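Local coordinates for CDC48 domain-containing protein (Pyrococcus horikoshii, PDB 4UZR) that is of unknown function but assembles as hexamers and dodecamers with a 12-bladed beta-propeller, and may bind ATP, at residues 104-107 with 111-114. Numbering follows the deposited sequence.
Sequences IFNQ and ELYR
A classic beta bulge lies near the turn of the hairpin formed by strands 101-106 and 111-116, within a four-stranded antiparallel sheet of the beta-propeller domain. Leu112 and Tyr113 both face Ile104, and the bulge thereby gives its carbonyl oxygen two backbone hydrogen bonds: from Leu112 N at 2.6 Å and from Tyr113 N at 3.0 Å, both in the carbonyl plane. Ile104 N in turn donates to Tyr113 O (2.9 Å). The extra residue shifts the register by one, which pairs Phe105 with Glu111 beyond the bulge.

On one face of the sheet the branched, apolar Ile104 suits a buried strand position, its CB 4.1 Å from Tyr113 CB. With Tyr113 CG anti to the backbone N (chi1 177°), ring atom CD2 meets Ile104 CD1 obliquely, while the rest of the ring runs on beyond the isoleucine. On the other face the broad Phe105 ring covers the backbone and CB of Glu111 obliquely, its CD1 3.6 Å from Glu111 CA; the acid's extended chain reaches toward the Arg114 guanidinium, in a salt bridge modelled too short to judge closely. Leu112, turned toward strand 101-106 by the bulge, lays CD1 4.0 Å from Asn106 CB. Asn106 suits the turn because its short amide lets OD1 accept hydrogen bonds from Asn108 N and Glu110 N.

Strand 92-97 flanks strand 101-106, with Phe105 on Ile93 and Val95; Ile141 of strand 137-142 covers Ile104 and Tyr113, and Pro72 of two neighbouring subunits packs on Leu112.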
ATOM      1  N   ILE A 104     -12.929 -25.326   3.454  1.00 49.33           N
ATOM      2  CA  ILE A 104     -12.447 -23.966   3.645  1.00 45.12           C
ATOM      3  C   ILE A 104     -12.358 -23.603   5.125  1.00 54.37           C
ATOM      4  O   ILE A 104     -13.347 -23.702   5.867  1.00 72.64           O
ATOM      5  CB  ILE A 104     -13.344 -22.947   2.917  1.00 50.97           C
ATOM      6  CG1 ILE A 104     -13.396 -23.264   1.420  1.00 45.85           C
ATOM      7  CG2 ILE A 104     -12.837 -21.529   3.141  1.00 43.56           C
ATOM      8  CD1 ILE A 104     -14.422 -22.453   0.659  1.00 38.18           C
ATOM      9  N   PHE A 105     -11.156 -23.195   5.532  1.00 44.57           N
ATOM     10  CA  PHE A 105     -10.849 -22.805   6.901  1.00 56.64           C
ATOM     11  C   PHE A 105     -10.415 -21.342   6.948  1.00 62.98           C
ATOM     12  O   PHE A 105      -9.993 -20.778   5.938  1.00 52.83           O
ATOM     13  CB  PHE A 105      -9.693 -23.649   7.445  1.00 57.82           C
ATOM     14  CG  PHE A 105      -9.956 -25.127   7.451  1.00 61.21           C
ATOM     15  CD1 PHE A 105     -10.547 -25.735   8.545  1.00 49.26           C
ATOM     16  CD2 PHE A 105      -9.589 -25.913   6.369  1.00 60.80           C
ATOM     17  CE1 PHE A 105     -10.779 -27.099   8.558  1.00 56.72           C
ATOM     18  CE2 PHE A 105      -9.819 -27.280   6.374  1.00 52.11           C
ATOM     19  CZ  PHE A 105     -10.416 -27.872   7.471  1.00 56.17           C
ATOM     20  N   ASN A 106     -10.512 -20.731   8.126  1.00 67.26           N
ATOM     21  CA  ASN A 106      -9.918 -19.414   8.347  1.00 63.88           C
ATOM     22  C   ASN A 106      -8.535 -19.531   8.985  1.00 75.73           C
ATOM     23  O   ASN A 106      -7.975 -20.624   9.070  1.00 69.72           O
ATOM     24  CB  ASN A 106     -10.834 -18.501   9.171  1.00 53.74           C
ATOM     25  CG  ASN A 106     -11.090 -19.027  10.573  1.00 68.84           C
ATOM     26  OD1 ASN A 106     -10.570 -20.070  10.969  1.00 73.92           O
ATOM     27  ND2 ASN A 106     -11.892 -18.294  11.338  1.00 70.44           N
ATOM     28  N   GLN A 107      -7.995 -18.406   9.444  1.00 85.92           N
ATOM     29  CA  GLN A 107      -6.643 -18.374   9.997  1.00 74.60           C
ATOM     30  C   GLN A 107      -6.533 -19.042  11.372  1.00 81.47           C
ATOM     31  O   GLN A 107      -5.432 -19.243  11.879  1.00 78.80           O
ATOM     32  CB  GLN A 107      -6.135 -16.933  10.069  1.00 77.43           C
ATOM     33  N   GLU A 111     -13.316 -24.518  10.739  1.00 73.73           N
ATOM     34  CA  GLU A 111     -13.944 -24.908   9.487  1.00 70.73           C
ATOM     35  C   GLU A 111     -15.049 -23.931   9.103  1.00 69.84           C
ATOM     36  O   GLU A 111     -16.002 -23.725   9.857  1.00 59.41           O
ATOM     37  CB  GLU A 111     -14.504 -26.327   9.577  1.00 74.87           C
ATOM     38  CG  GLU A 111     -15.143 -26.812   8.287  1.00 43.63           C
ATOM     39  CD  GLU A 111     -15.459 -28.292   8.313  1.00 64.99           C
ATOM     40  OE1 GLU A 111     -14.581 -29.085   8.713  1.00 75.63           O
ATOM     41  OE2 GLU A 111     -16.591 -28.661   7.942  1.00 71.38           O
ATOM     42  N   LEU A 112     -14.906 -23.327   7.927  1.00 62.86           N
ATOM     43  CA  LEU A 112     -15.916 -22.416   7.409  1.00 59.19           C
ATOM     44  C   LEU A 112     -16.839 -23.151   6.454  1.00 55.70           C
ATOM     45  O   LEU A 112     -18.032 -22.857   6.384  1.00 48.73           O
ATOM     46  CB  LEU A 112     -15.265 -21.240   6.681  1.00 51.00           C
ATOM     47  CG  LEU A 112     -14.386 -20.295   7.494  1.00 56.03           C
ATOM     48  CD1 LEU A 112     -13.832 -19.206   6.597  1.00 40.85           C
ATOM     49  CD2 LEU A 112     -15.177 -19.699   8.643  1.00 50.95           C
ATOM     50  N   TYR A 113     -16.289 -24.116   5.721  1.00 70.12           N
ATOM     51  CA  TYR A 113     -17.094 -24.836   4.738  1.00 58.52           C
ATOM     52  C   TYR A 113     -16.565 -26.231   4.406  1.00 51.57           C
ATOM     53  O   TYR A 113     -15.363 -26.483   4.456  1.00 67.22           O
ATOM     54  CB  TYR A 113     -17.220 -24.000   3.457  1.00 61.59           C
ATOM     55  CG  TYR A 113     -17.978 -24.669   2.331  1.00 56.97           C
ATOM     56  CD1 TYR A 113     -19.368 -24.656   2.301  1.00 44.35           C
ATOM     57  CD2 TYR A 113     -17.307 -25.315   1.300  1.00 47.67           C
ATOM     58  CE1 TYR A 113     -20.068 -25.261   1.274  1.00 52.86           C
ATOM     59  CE2 TYR A 113     -18.001 -25.929   0.268  1.00 50.54           C
ATOM     60  CZ  TYR A 113     -19.380 -25.896   0.260  1.00 57.15           C
ATOM     61  OH  TYR A 113     -20.077 -26.502  -0.761  1.00 69.70           O
ATOM     62  N   ARG A 114     -17.482 -27.135   4.083  1.00 52.00           N
ATOM     63  CA  ARG A 114     -17.132 -28.455   3.574  1.00 44.83           C
ATOM     64  C   ARG A 114     -18.115 -28.821   2.465  1.00 58.91           C
ATOM     65  O   ARG A 114     -19.329 -28.694   2.631  1.00 61.31           O
ATOM     66  CB  ARG A 114     -17.137 -29.510   4.686  1.00 62.96           C
ATOM     67  CG  ARG A 114     -18.447 -29.655   5.442  1.00 80.87           C
ATOM     68  CD  ARG A 114     -18.415 -30.864   6.369  1.00 88.45           C
ATOM     69  NE  ARG A 114     -17.313 -30.800   7.325  1.00 88.20           N
ATOM     70  CZ  ARG A 114     -16.288 -31.648   7.346  1.00 82.38           C
ATOM     71  NH1 ARG A 114     -16.216 -32.629   6.457  1.00 88.99           N
ATOM     72  NH2 ARG A 114     -15.330 -31.511   8.253  1.00 76.90           N
TER